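Local atomic coordinates of phospholipase A1 (Streptomyces albidoflavus, PDB entry 4HYQ), a protein that hydrolyses the fatty-acyl ester at the sn-1 position of glycerophospholipids, releasing a free fatty acid and a 2-acyl lysophospholipid. Residues V6-S11 with D49-S54; S74-T79 with P133-V138; R144-N149 with T162-A167. One frame throughout, in Å; residues are numbered along the deposited sequence.

Contact 1 of 3, residues V6-S11 with D49-S54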
ATOM      1  N   VAL A   6      12.673  -9.979  -1.000  1.00  8.78           N
ATOM      2  CA  VAL A   6      11.679 -10.199   0.050  1.00  9.29           C
ATOM      3  C   VAL A   6      10.627  -9.104  -0.114  1.00  9.71           C
ATOM      4  O   VAL A   6      10.951  -7.919  -0.137  1.00  9.19           O
ATOM      5  CB  VAL A   6      12.308 -10.130   1.469  1.00  8.96           C
ATOM      6  CG1 VAL A   6      11.233 -10.298   2.539  1.00 10.32           C
ATOM      7  CG2 VAL A   6      13.350 -11.254   1.632  1.00 10.58           C
ATOM      8  N   ALA A   7       9.366  -9.512  -0.260  1.00  9.03           N
ATOM      9  CA  ALA A   7       8.255  -8.571  -0.429  1.00  8.07           C
ATOM     10  C   ALA A   7       7.412  -8.520   0.845  1.00 10.12           C
ATOM     11  O   ALA A   7       6.718  -9.478   1.203  1.00  9.86           O
ATOM     12  CB  ALA A   7       7.391  -8.988  -1.632  1.00  9.18           C
ATOM     13  N   LEU A   8       7.478  -7.376   1.512  1.00  8.43           N
ATOM     14  CA  LEU A   8       6.789  -7.135   2.780  1.00  9.31           C
ATOM     15  C   LEU A   8       5.590  -6.224   2.632  1.00  9.40           C
ATOM     16  O   LEU A   8       5.443  -5.514   1.638  1.00  9.11           O
ATOM     17  CB  LEU A   8       7.732  -6.410   3.747  1.00  9.69           C
ATOM     18  CG  LEU A   8       9.141  -6.957   3.966  1.00  9.27           C
ATOM     19  CD1 LEU A   8       9.989  -5.925   4.738  1.00  9.59           C
ATOM     20  CD2 LEU A   8       9.041  -8.267   4.751  1.00  9.58           C
ATOM     21  N   GLY A   9       4.744  -6.216   3.651  1.00  9.10           N
ATOM     22  CA  GLY A   9       3.659  -5.263   3.615  1.00  9.36           C
ATOM     23  C   GLY A   9       2.244  -5.701   3.869  1.00  8.51           C
ATOM     24  O   GLY A   9       1.975  -6.772   4.426  1.00  6.96           O
ATOM     25  N   ASP A  10       1.343  -4.822   3.457  1.00  8.09           N
ATOM     26  CA  ASP A  10      -0.084  -5.043   3.626  1.00  7.03           C
ATOM     27  C   ASP A  10      -0.791  -5.469   2.338  1.00  6.79           C
ATOM     28  O   ASP A  10      -0.169  -5.984   1.409  1.00  6.60           O
ATOM     29  CB  ASP A  10      -0.763  -3.794   4.227  1.00  7.07           C
ATOM     30  CG  ASP A  10      -0.505  -2.522   3.416  1.00  9.63           C
ATOM     31  OD1 ASP A  10      -0.244  -2.616   2.190  1.00  8.45           O
ATOM     32  OD2 ASP A  10      -0.588  -1.422   4.013  1.00  9.66           O
ATOM     33  N   SER A  11      -2.101  -5.259   2.313  1.00  7.41           N
ATOM     34  CA  SER A  11      -2.948  -5.647   1.185  1.00  6.55           C
ATOM     35  C   SER A  11      -2.567  -5.043  -0.160  1.00  8.17           C
ATOM     36  O   SER A  11      -2.855  -5.635  -1.196  1.00  7.57           O
ATOM     37  CB  SER A  11      -4.395  -5.280   1.505  1.00  9.25           C
ATOM     38  OG  SER A  11      -4.492  -3.892   1.806  1.00 10.12           O
ATOM     39  N   ASP A  49      10.664 -14.418  -1.434  1.00 12.85           N
ATOM     40  CA  ASP A  49       9.811 -14.689  -0.285  1.00 13.43           C
ATOM     41  C   ASP A  49       8.766 -13.589  -0.232  1.00 12.11           C
ATOM     42  O   ASP A  49       9.075 -12.426   0.001  1.00 13.47           O
ATOM     43  CB  ASP A  49      10.622 -14.730   0.996  1.00 13.28           C
ATOM     44  CG  ASP A  49      11.579 -15.904   1.025  1.00 18.91           C
ATOM     45  OD1 ASP A  49      11.103 -17.057   1.017  1.00 19.56           O
ATOM     46  OD2 ASP A  49      12.801 -15.673   1.039  1.00 19.42           O
ATOM     47  N   PHE A  50       7.519 -13.988  -0.464  1.00 11.15           N
ATOM     48  CA  PHE A  50       6.374 -13.078  -0.517  1.00 11.81           C
ATOM     49  C   PHE A  50       5.631 -13.246   0.802  1.00 11.93           C
ATOM     50  O   PHE A  50       4.921 -14.243   0.991  1.00 12.41           O
ATOM     51  CB  PHE A  50       5.508 -13.515  -1.709  1.00 11.62           C
ATOM     52  CG  PHE A  50       4.467 -12.523  -2.146  1.00  9.61           C
ATOM     53  CD1 PHE A  50       4.305 -11.292  -1.515  1.00  8.43           C
ATOM     54  CD2 PHE A  50       3.640 -12.838  -3.213  1.00 10.00           C
ATOM     55  CE1 PHE A  50       3.314 -10.393  -1.952  1.00  8.74           C
ATOM     56  CE2 PHE A  50       2.652 -11.951  -3.657  1.00  8.53           C
ATOM     57  CZ  PHE A  50       2.493 -10.732  -3.026  1.00  8.88           C
ATOM     58  N   VAL A  51       5.798 -12.293   1.720  1.00 11.02           N
ATOM     59  CA  VAL A  51       5.155 -12.401   3.018  1.00  9.97           C
ATOM     60  C   VAL A  51       4.162 -11.297   3.382  1.00  8.32           C
ATOM     61  O   VAL A  51       3.689 -11.231   4.530  1.00  8.08           O
ATOM     62  CB  VAL A  51       6.207 -12.550   4.147  1.00 11.49           C
ATOM     63  CG1 VAL A  51       6.919 -13.888   3.994  1.00 13.07           C
ATOM     64  CG2 VAL A  51       7.229 -11.398   4.090  1.00 11.09           C
ATOM     65  N   ALA A  52       3.838 -10.448   2.406  1.00  7.42           N
ATOM     66  CA  ALA A  52       2.855  -9.387   2.611  1.00  8.10           C
ATOM     67  C   ALA A  52       1.519 -10.018   3.028  1.00  9.28           C
ATOM     68  O   ALA A  52       1.192 -11.134   2.611  1.00 10.38           O
ATOM     69  CB  ALA A  52       2.687  -8.572   1.315  1.00  9.63           C
ATOM     70  N   CYS A  53       0.738  -9.292   3.816  1.00  9.06           N
ATOM     71  CA  CYS A  53      -0.520  -9.834   4.310  1.00  9.11           C
ATOM     72  C   CYS A  53      -1.610  -8.778   4.419  1.00  8.67           C
ATOM     73  O   CYS A  53      -1.399  -7.721   5.000  1.00  9.20           O
ATOM     74  CB  CYS A  53      -0.265 -10.489   5.678  1.00 11.54           C
ATOM     75  SG  CYS A  53      -1.669 -11.466   6.326  1.00 16.02           S
ATOM     76  N   SER A  54      -2.780  -9.067   3.851  1.00  9.89           N
ATOM     77  CA  SER A  54      -3.897  -8.134   3.917  1.00  9.51           C
ATOM     78  C   SER A  54      -4.174  -7.788   5.379  1.00 11.60           C
ATOM     79  O   SER A  54      -4.233  -8.677   6.228  1.00 13.50           O
ATOM     80  CB  SER A  54      -5.153  -8.766   3.298  1.00 10.70           C
ATOM     81  OG  SER A  54      -6.256  -7.878   3.401  1.00 11.78           O
TER
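G9 O is approached by two groups of the facing loop. C53 N gives it a hydrogen bond of 2.9 Å, and A52 CA makes a weaker C-H...O contact with G9 O at 3.3 Å. C53 N stands above the carbonyl plane, 37° out of it; this bond lies beyond the last regular bridge, A7 with F50. Further back the two chains run as parallel strands. A7 N donates to D49 O at 2.9 Å, and A7 O receives V51 N at 3.0 Å, so A7 pairs through both its polar backbone atoms. The side chain of A7 lies on the same sheet face as F50, and its CB meets F50 CD1 obliquely at 3.9 Å. P36 of helix 35-43 packs on both. L8 and V51 run alongside each other, with L8 CD2 3.7 Å from V51 CG2. With V51 CG1 anti to the carbonyl carbon (chi1 -67°), CG2 sits between the backbone N and that carbon, which brings V51 CG2 within 3.5 Å of A7 O.

G9, D10 and S11 are the first three residues of the GDSL motif, with Y12 in the place of the leucine. A CB on G9 would jam against L8 O at these backbone angles. D10 OD1 caps the short helix 11-14 at Y12 N and also bonds T79, while OD2 bonds the Y142 hydroxyl. S11 OG is hydrogen-bonded to H218 NE2, consistent with the serine-histidine pair of SGNH hydrolases. Beside this serine, S11 CB rests 3.7 Å from S54 OG. The S54 loop is tied down by the disulfide between C53 and C28.

Contact 2 of 3, residues S74-T79 with P133-V138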
ATOM      1  N   SER A  74      18.923  -8.914  -1.502  1.00 13.03           N
ATOM      2  CA  SER A  74      19.380  -7.784  -2.297  1.00 14.65           C
ATOM      3  C   SER A  74      18.272  -6.773  -2.604  1.00 13.46           C
ATOM      4  O   SER A  74      18.560  -5.643  -2.988  1.00 13.90           O
ATOM      5  CB  SER A  74      19.999  -8.269  -3.609  1.00 15.29           C
ATOM      6  OG  SER A  74      19.036  -8.892  -4.443  1.00 18.71           O
ATOM      7  N   LEU A  75      17.014  -7.180  -2.436  1.00 11.78           N
ATOM      8  CA  LEU A  75      15.892  -6.292  -2.721  1.00 10.45           C
ATOM      9  C   LEU A  75      14.761  -6.530  -1.735  1.00 11.29           C
ATOM     10  O   LEU A  75      14.433  -7.682  -1.429  1.00  9.64           O
ATOM     11  CB  LEU A  75      15.366  -6.527  -4.148  1.00 10.71           C
ATOM     12  CG  LEU A  75      14.149  -5.689  -4.600  1.00 12.45           C
ATOM     13  CD1 LEU A  75      14.522  -4.205  -4.610  1.00 12.93           C
ATOM     14  CD2 LEU A  75      13.675  -6.124  -5.988  1.00 12.56           C
ATOM     15  N   VAL A  76      14.197  -5.440  -1.228  1.00 10.20           N
ATOM     16  CA  VAL A  76      13.063  -5.509  -0.315  1.00 11.16           C
ATOM     17  C   VAL A  76      12.034  -4.477  -0.781  1.00 11.37           C
ATOM     18  O   VAL A  76      12.389  -3.336  -1.083  1.00 11.84           O
ATOM     19  CB  VAL A  76      13.453  -5.156   1.152  1.00  9.87           C
ATOM     20  CG1 VAL A  76      12.189  -5.114   2.034  1.00  9.90           C
ATOM     21  CG2 VAL A  76      14.433  -6.185   1.714  1.00 10.59           C
ATOM     22  N   SER A  77      10.766  -4.875  -0.860  1.00  9.27           N
ATOM     23  CA  SER A  77       9.719  -3.913  -1.217  1.00  8.95           C
ATOM     24  C   SER A  77       8.798  -3.887  -0.008  1.00  9.39           C
ATOM     25  O   SER A  77       8.723  -4.874   0.743  1.00  8.17           O
ATOM     26  CB  SER A  77       8.948  -4.337  -2.475  1.00  9.11           C
ATOM     27  OG  SER A  77       8.415  -5.654  -2.380  1.00  9.77           O
ATOM     28  N   LEU A  78       8.111  -2.768   0.188  1.00  8.14           N
ATOM     29  CA  LEU A  78       7.234  -2.625   1.338  1.00 10.11           C
ATOM     30  C   LEU A  78       6.134  -1.588   1.192  1.00  8.96           C
ATOM     31  O   LEU A  78       6.376  -0.500   0.671  1.00  9.65           O
ATOM     32  CB  LEU A  78       8.065  -2.223   2.570  1.00 10.24           C
ATOM     33  CG  LEU A  78       7.382  -1.790   3.879  1.00  9.55           C
ATOM     34  CD1 LEU A  78       6.778  -3.019   4.566  1.00  9.01           C
ATOM     35  CD2 LEU A  78       8.404  -1.151   4.821  1.00 11.29           C
ATOM     36  N   THR A  79       4.916  -1.948   1.611  1.00  9.77           N
ATOM     37  CA  THR A  79       3.830  -0.970   1.718  1.00  8.08           C
ATOM     38  C   THR A  79       3.306  -1.207   3.125  1.00  9.07           C
ATOM     39  O   THR A  79       2.959  -2.334   3.481  1.00  9.45           O
ATOM     40  CB  THR A  79       2.654  -1.104   0.699  1.00  8.34           C
ATOM     41  OG1 THR A  79       2.107  -2.432   0.719  1.00  9.36           O
ATOM     42  CG2 THR A  79       3.130  -0.738  -0.695  1.00  7.97           C
ATOM     43  N   PRO A 133      21.254  -5.947   5.762  1.00 13.16           N
ATOM     44  CA  PRO A 133      22.194  -4.831   5.577  1.00 13.26           C
ATOM     45  C   PRO A 133      22.472  -4.369   4.152  1.00 13.82           C
ATOM     46  O   PRO A 133      22.639  -3.171   3.904  1.00 14.75           O
ATOM     47  CB  PRO A 133      23.480  -5.338   6.240  1.00 13.81           C
ATOM     48  CG  PRO A 133      23.031  -6.401   7.174  1.00 15.71           C
ATOM     49  CD  PRO A 133      21.917  -7.082   6.422  1.00 13.96           C
ATOM     50  N   SER A 134      22.520  -5.302   3.211  1.00 12.80           N
ATOM     51  CA  SER A 134      22.864  -4.954   1.844  1.00 12.52           C
ATOM     52  C   SER A 134      21.732  -4.727   0.864  1.00 12.61           C
ATOM     53  O   SER A 134      21.974  -4.336  -0.265  1.00 12.20           O
ATOM     54  CB  SER A 134      23.785  -6.033   1.278  1.00 13.44           C
ATOM     55  OG  SER A 134      24.896  -6.230   2.138  1.00 16.36           O
ATOM     56  N   ALA A 135      20.493  -4.949   1.286  1.00 12.04           N
ATOM     57  CA  ALA A 135      19.398  -4.809   0.339  1.00 11.11           C
ATOM     58  C   ALA A 135      18.996  -3.404  -0.052  1.00 11.40           C
ATOM     59  O   ALA A 135      19.068  -2.468   0.750  1.00 11.52           O
ATOM     60  CB  ALA A 135      18.157  -5.539   0.880  1.00 11.56           C
ATOM     61  N   ASN A 136      18.574  -3.273  -1.305  1.00 11.58           N
ATOM     62  CA  ASN A 136      18.042  -2.011  -1.799  1.00 11.77           C
ATOM     63  C   ASN A 136      16.602  -2.140  -1.284  1.00 12.31           C
ATOM     64  O   ASN A 136      15.963  -3.168  -1.510  1.00 12.37           O
ATOM     65  CB  ASN A 136      18.071  -1.974  -3.328  1.00 14.03           C
ATOM     66  CG  ASN A 136      17.366  -0.757  -3.891  1.00 13.39           C
ATOM     67  OD1 ASN A 136      17.462   0.327  -3.337  1.00 17.31           O
ATOM     68  ND2 ASN A 136      16.664  -0.933  -5.001  1.00 15.27           N
ATOM     69  N   VAL A 137      16.117  -1.133  -0.566  1.00  9.74           N
ATOM     70  CA  VAL A 137      14.763  -1.170  -0.009  1.00 11.73           C
ATOM     71  C   VAL A 137      13.905  -0.128  -0.705  1.00 11.90           C
ATOM     72  O   VAL A 137      14.260   1.054  -0.756  1.00 11.43           O
ATOM     73  CB  VAL A 137      14.776  -0.880   1.501  1.00 12.20           C
ATOM     74  CG1 VAL A 137      13.354  -0.952   2.068  1.00 13.53           C
ATOM     75  CG2 VAL A 137      15.671  -1.885   2.226  1.00 12.51           C
ATOM     76  N   VAL A 138      12.794  -0.578  -1.274  1.00 10.83           N
ATOM     77  CA  VAL A 138      11.880   0.307  -1.974  1.00 10.38           C
ATOM     78  C   VAL A 138      10.581   0.369  -1.169  1.00 11.10           C
ATOM     79  O   VAL A 138       9.918  -0.660  -0.975  1.00 10.45           O
ATOM     80  CB  VAL A 138      11.561  -0.234  -3.381  1.00 12.03           C
ATOM     81  CG1 VAL A 138      10.593   0.699  -4.102  1.00 11.26           C
ATOM     82  CG2 VAL A 138      12.852  -0.386  -4.185  1.00 11.13           C
TER
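S74-T79 and N136-V138 run as neighbouring parallel strands, their axes 4.7 Å apart at closest and 17° from parallel. V76 is the central residue of the pairing. It takes a hydrogen bond from V138 N to V76 O at 2.8 Å and gives one from V76 N to N136 O at 2.9 Å. N136 N to S74 O closes one end, with the donor well above the carbonyl plane (54° out). The bond from L78 N to V138 O at the other end is weak.

The side chains divide between the two sheet faces. On one, V76 meets V137: V76 CB lies 4.1 Å from V137 CG2. V76 CG2 points back toward the start of its strand and meets A135 CB, in the loop just before the partner strand, at 3.9 Å. With CG1 anti to the backbone N (chi1 174°), CG2 is left beside the N, on the A135 side. R129 of helix 117-131 packs on V137 here, and Y125 of the same helix covers L78.

On the other face L75 and N136 extend in the same direction from adjacent strands. L75 CD1 passes 3.6 Å from N136 O and spans on to V138 CG2 at 4.2 Å. W39 of helix 35-43 packs against L75. N136 ND2 turns to K235 O and to A236 O of the C-terminal residue, and S77 OG bonds the Y5 hydroxyl.

The two strands are the beta arms of a beta-alpha-beta crossover in the alpha/beta fold of SGNH hydrolases, with mostly helical chain between them. S74 OG, S77 OG and N136 ND2 are bonded outside the pair, so the side chains add mainly apolar packing to a register set by the main chain.

Contact 3 of 3, residues R144-N149 with T162-A167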
ATOM      1  N   ARG A 144      -3.969   7.946  -4.455  1.00 14.30           N
ATOM      2  CA  ARG A 144      -5.009   8.857  -3.999  1.00 14.58           C
ATOM      3  C   ARG A 144      -6.212   8.032  -4.434  1.00 14.34           C
ATOM      4  O   ARG A 144      -6.139   7.344  -5.450  1.00 15.37           O
ATOM      5  CB  ARG A 144      -4.982  10.160  -4.785  1.00 18.16           C
ATOM      6  CG  ARG A 144      -4.068  11.209  -4.226  1.00 22.95           C
ATOM      7  CD  ARG A 144      -4.146  12.441  -5.114  1.00 27.91           C
ATOM      8  NE  ARG A 144      -3.560  13.604  -4.475  1.00 32.69           N
ATOM      9  CZ  ARG A 144      -3.442  14.795  -5.055  1.00 36.03           C
ATOM     10  NH1 ARG A 144      -3.874  14.977  -6.297  1.00 37.61           N
ATOM     11  NH2 ARG A 144      -2.889  15.806  -4.393  1.00 37.80           N
ATOM     12  N   PHE A 145      -7.314   8.083  -3.697  1.00 13.78           N
ATOM     13  CA  PHE A 145      -8.455   7.251  -4.064  1.00 14.74           C
ATOM     14  C   PHE A 145      -9.390   7.838  -5.112  1.00 14.45           C
ATOM     15  O   PHE A 145      -9.977   7.099  -5.904  1.00 13.80           O
ATOM     16  CB  PHE A 145      -9.294   6.906  -2.825  1.00 14.51           C
ATOM     17  CG  PHE A 145      -8.629   5.953  -1.862  1.00 15.50           C
ATOM     18  CD1 PHE A 145      -7.515   5.203  -2.236  1.00 16.17           C
ATOM     19  CD2 PHE A 145      -9.160   5.775  -0.582  1.00 16.26           C
ATOM     20  CE1 PHE A 145      -6.936   4.287  -1.346  1.00 16.58           C
ATOM     21  CE2 PHE A 145      -8.590   4.864   0.314  1.00 17.05           C
ATOM     22  CZ  PHE A 145      -7.472   4.115  -0.073  1.00 18.30           C
ATOM     23  N   TYR A 146      -9.500   9.162  -5.132  1.00 15.06           N
ATOM     24  CA  TYR A 146     -10.434   9.813  -6.034  1.00 16.94           C
ATOM     25  C   TYR A 146      -9.954  10.875  -6.996  1.00 19.69           C
ATOM     26  O   TYR A 146      -8.974  11.572  -6.756  1.00 19.74           O
ATOM     27  CB  TYR A 146     -11.554  10.470  -5.227  1.00 16.11           C
ATOM     28  CG  TYR A 146     -12.438   9.516  -4.483  1.00 15.28           C
ATOM     29  CD1 TYR A 146     -12.232   9.256  -3.130  1.00 15.67           C
ATOM     30  CD2 TYR A 146     -13.491   8.883  -5.129  1.00 15.65           C
ATOM     31  CE1 TYR A 146     -13.064   8.385  -2.438  1.00 16.36           C
ATOM     32  CE2 TYR A 146     -14.328   8.008  -4.447  1.00 15.94           C
ATOM     33  CZ  TYR A 146     -14.110   7.769  -3.110  1.00 17.56           C
ATOM     34  OH  TYR A 146     -14.959   6.921  -2.444  1.00 18.57           O
ATOM     35  N   LYS A 147     -10.708  10.988  -8.084  1.00 22.44           N
ATOM     36  CA  LYS A 147     -10.501  12.022  -9.078  1.00 27.80           C
ATOM     37  C   LYS A 147     -11.679  12.922  -8.727  1.00 30.66           C
ATOM     38  O   LYS A 147     -12.813  12.450  -8.613  1.00 29.65           O
ATOM     39  CB  LYS A 147     -10.676  11.485 -10.496  1.00 30.26           C
ATOM     40  CG  LYS A 147     -10.355  12.513 -11.570  1.00 34.98           C
ATOM     41  CD  LYS A 147      -8.886  12.918 -11.495  1.00 38.36           C
ATOM     42  CE  LYS A 147      -8.557  14.040 -12.471  1.00 40.43           C
ATOM     43  NZ  LYS A 147      -7.136  14.475 -12.335  1.00 41.64           N
ATOM     44  N   LEU A 148     -11.421  14.201  -8.498  1.00 33.29           N
ATOM     45  CA  LEU A 148     -12.497  15.117  -8.156  1.00 36.91           C
ATOM     46  C   LEU A 148     -13.067  15.632  -9.471  1.00 39.82           C
ATOM     47  O   LEU A 148     -12.389  16.341 -10.214  1.00 40.18           O
ATOM     48  CB  LEU A 148     -11.951  16.269  -7.318  1.00 37.64           C
ATOM     49  CG  LEU A 148     -11.062  15.812  -6.157  1.00 38.33           C
ATOM     50  CD1 LEU A 148     -10.422  17.024  -5.494  1.00 39.38           C
ATOM     51  CD2 LEU A 148     -11.883  15.009  -5.156  1.00 37.80           C
ATOM     52  N   ASN A 149     -14.307  15.256  -9.761  1.00 42.19           N
ATOM     53  CA  ASN A 149     -14.952  15.668 -11.002  1.00 45.18           C
ATOM     54  C   ASN A 149     -16.429  15.967 -10.782  1.00 46.32           C
ATOM     55  O   ASN A 149     -16.910  15.968  -9.648  1.00 46.96           O
ATOM     56  CB  ASN A 149     -14.803  14.568 -12.053  1.00 45.59           C
ATOM     57  CG  ASN A 149     -15.574  13.315 -11.691  1.00 46.00           C
ATOM     58  OD1 ASN A 149     -16.223  13.248 -10.645  0.50 45.65           O
ATOM     59  ND2 ASN A 149     -15.510  12.314 -12.557  1.00 47.35           N
ATOM     60  N   THR A 162     -12.363  14.963  -1.085  1.00 17.09           N
ATOM     61  CA  THR A 162     -11.284  15.915  -0.863  1.00 16.52           C
ATOM     62  C   THR A 162     -10.542  15.608   0.428  1.00 16.08           C
ATOM     63  O   THR A 162      -9.308  15.643   0.483  1.00 16.51           O
ATOM     64  CB  THR A 162     -11.841  17.344  -0.795  1.00 17.14           C
ATOM     65  OG1 THR A 162     -12.383  17.693  -2.076  1.00 19.51           O
ATOM     66  CG2 THR A 162     -10.763  18.317  -0.407  1.00 19.10           C
ATOM     67  N   ALA A 163     -11.306  15.299   1.465  1.00 14.19           N
ATOM     68  CA  ALA A 163     -10.744  14.993   2.765  1.00 14.10           C
ATOM     69  C   ALA A 163      -9.935  13.707   2.706  1.00 14.19           C
ATOM     70  O   ALA A 163      -8.837  13.633   3.253  1.00 13.78           O
ATOM     71  CB  ALA A 163     -11.862  14.870   3.795  1.00 15.15           C
ATOM     72  N   ILE A 164     -10.474  12.700   2.027  1.00 13.07           N
ATOM     73  CA  ILE A 164      -9.796  11.407   1.907  1.00 14.04           C
ATOM     74  C   ILE A 164      -8.508  11.537   1.087  1.00 12.24           C
ATOM     75  O   ILE A 164      -7.471  10.972   1.442  1.00 12.21           O
ATOM     76  CB  ILE A 164     -10.746  10.370   1.267  1.00 15.40           C
ATOM     77  CG1 ILE A 164     -11.864  10.050   2.264  1.00 18.48           C
ATOM     78  CG2 ILE A 164      -9.984   9.111   0.886  1.00 18.40           C
ATOM     79  CD1 ILE A 164     -13.059   9.354   1.641  1.00 20.10           C
ATOM     80  N   ASN A 165      -8.571  12.280  -0.012  1.00 11.36           N
ATOM     81  CA  ASN A 165      -7.382  12.484  -0.830  1.00 12.91           C
ATOM     82  C   ASN A 165      -6.327  13.232  -0.024  1.00 12.87           C
ATOM     83  O   ASN A 165      -5.126  12.962  -0.138  1.00 13.04           O
ATOM     84  CB  ASN A 165      -7.729  13.283  -2.080  1.00 13.03           C
ATOM     85  CG  ASN A 165      -8.244  12.411  -3.206  1.00 14.75           C
ATOM     86  OD1 ASN A 165      -8.309  11.182  -3.084  1.00 14.96           O
ATOM     87  ND2 ASN A 165      -8.608  13.041  -4.320  1.00 16.66           N
ATOM     88  N   GLY A 166      -6.786  14.175   0.794  1.00 13.20           N
ATOM     89  CA  GLY A 166      -5.873  14.950   1.610  1.00 13.70           C
ATOM     90  C   GLY A 166      -5.157  14.071   2.611  1.00 15.39           C
ATOM     91  O   GLY A 166      -3.978  14.275   2.904  1.00 13.87           O
ATOM     92  N   ALA A 167      -5.882  13.092   3.151  1.00 13.63           N
ATOM     93  CA  ALA A 167      -5.308  12.155   4.106  1.00 14.53           C
ATOM     94  C   ALA A 167      -4.243  11.300   3.410  1.00 14.15           C
ATOM     95  O   ALA A 167      -3.177  11.035   3.978  1.00 12.19           O
ATOM     96  CB  ALA A 167      -6.404  11.263   4.688  1.00 14.45           C
TER
HETATM   97  O   HOH W   1      -7.213   8.755  -1.069  1.00 33.22           O
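The side-chain amide of N165 grips both polar backbone atoms of Y146, as a bridge partner in a sheet would. Its OD1 accepts Y146 N at 3.1 Å, in the carbonyl plane and on a lone pair. Its ND2 donates to Y146 O at 2.9 Å, with the acceptor nearly in the amide plane of N165. F145 N adds a weak bond to OD1. The two firm bonds fix which way round the amide lies. With an alanine here, Y146 N and O would probably lose these partners, letting the loop drift from the helix. A water accepts from F145 N at 2.7 Å and bonds weakly to N165 OD1 and I164 O.

L148 CD2 lies 3.9 Å from N165 ND2, the two side chains running in opposite directions. F145 CD2 packs on I164 CG2 at 3.7 Å, the two turned roughly perpendicular. Y146 CE1 rests obliquely on I164 CD1. Farther out, Y217 bonds the Y146 hydroxyl and stacks on F145, while R144 makes a salt bridge with D169 of helix 158-181.

The loop after strand 136-140 is thus laid along this helix, with M91 of helix 87-96 on F145 and I164 and helix 99-115 on A163.

Overall arrangement
The three contacts follow one another along the chain, and none nests in or crosses another. Contact 1 closes the excursion from strand 4-9 through helix 35-43 to edge strand 47-50. Contact 2 closes a longer one, mostly helical, between strands 73-79 and 136-140. Both lie in one parallel sheet, where strands 4-9 and 73-79 are neighbours: L8 N probably bonds S77 O, and L8 CD1 packs on V76 CG1. Contact 3 closes a short loop onto helix 158-181, across the centre of the chain. It touches neither of the others, its nearest atoms being about 9 Å from contact 1 and about 11 Å from contact 2.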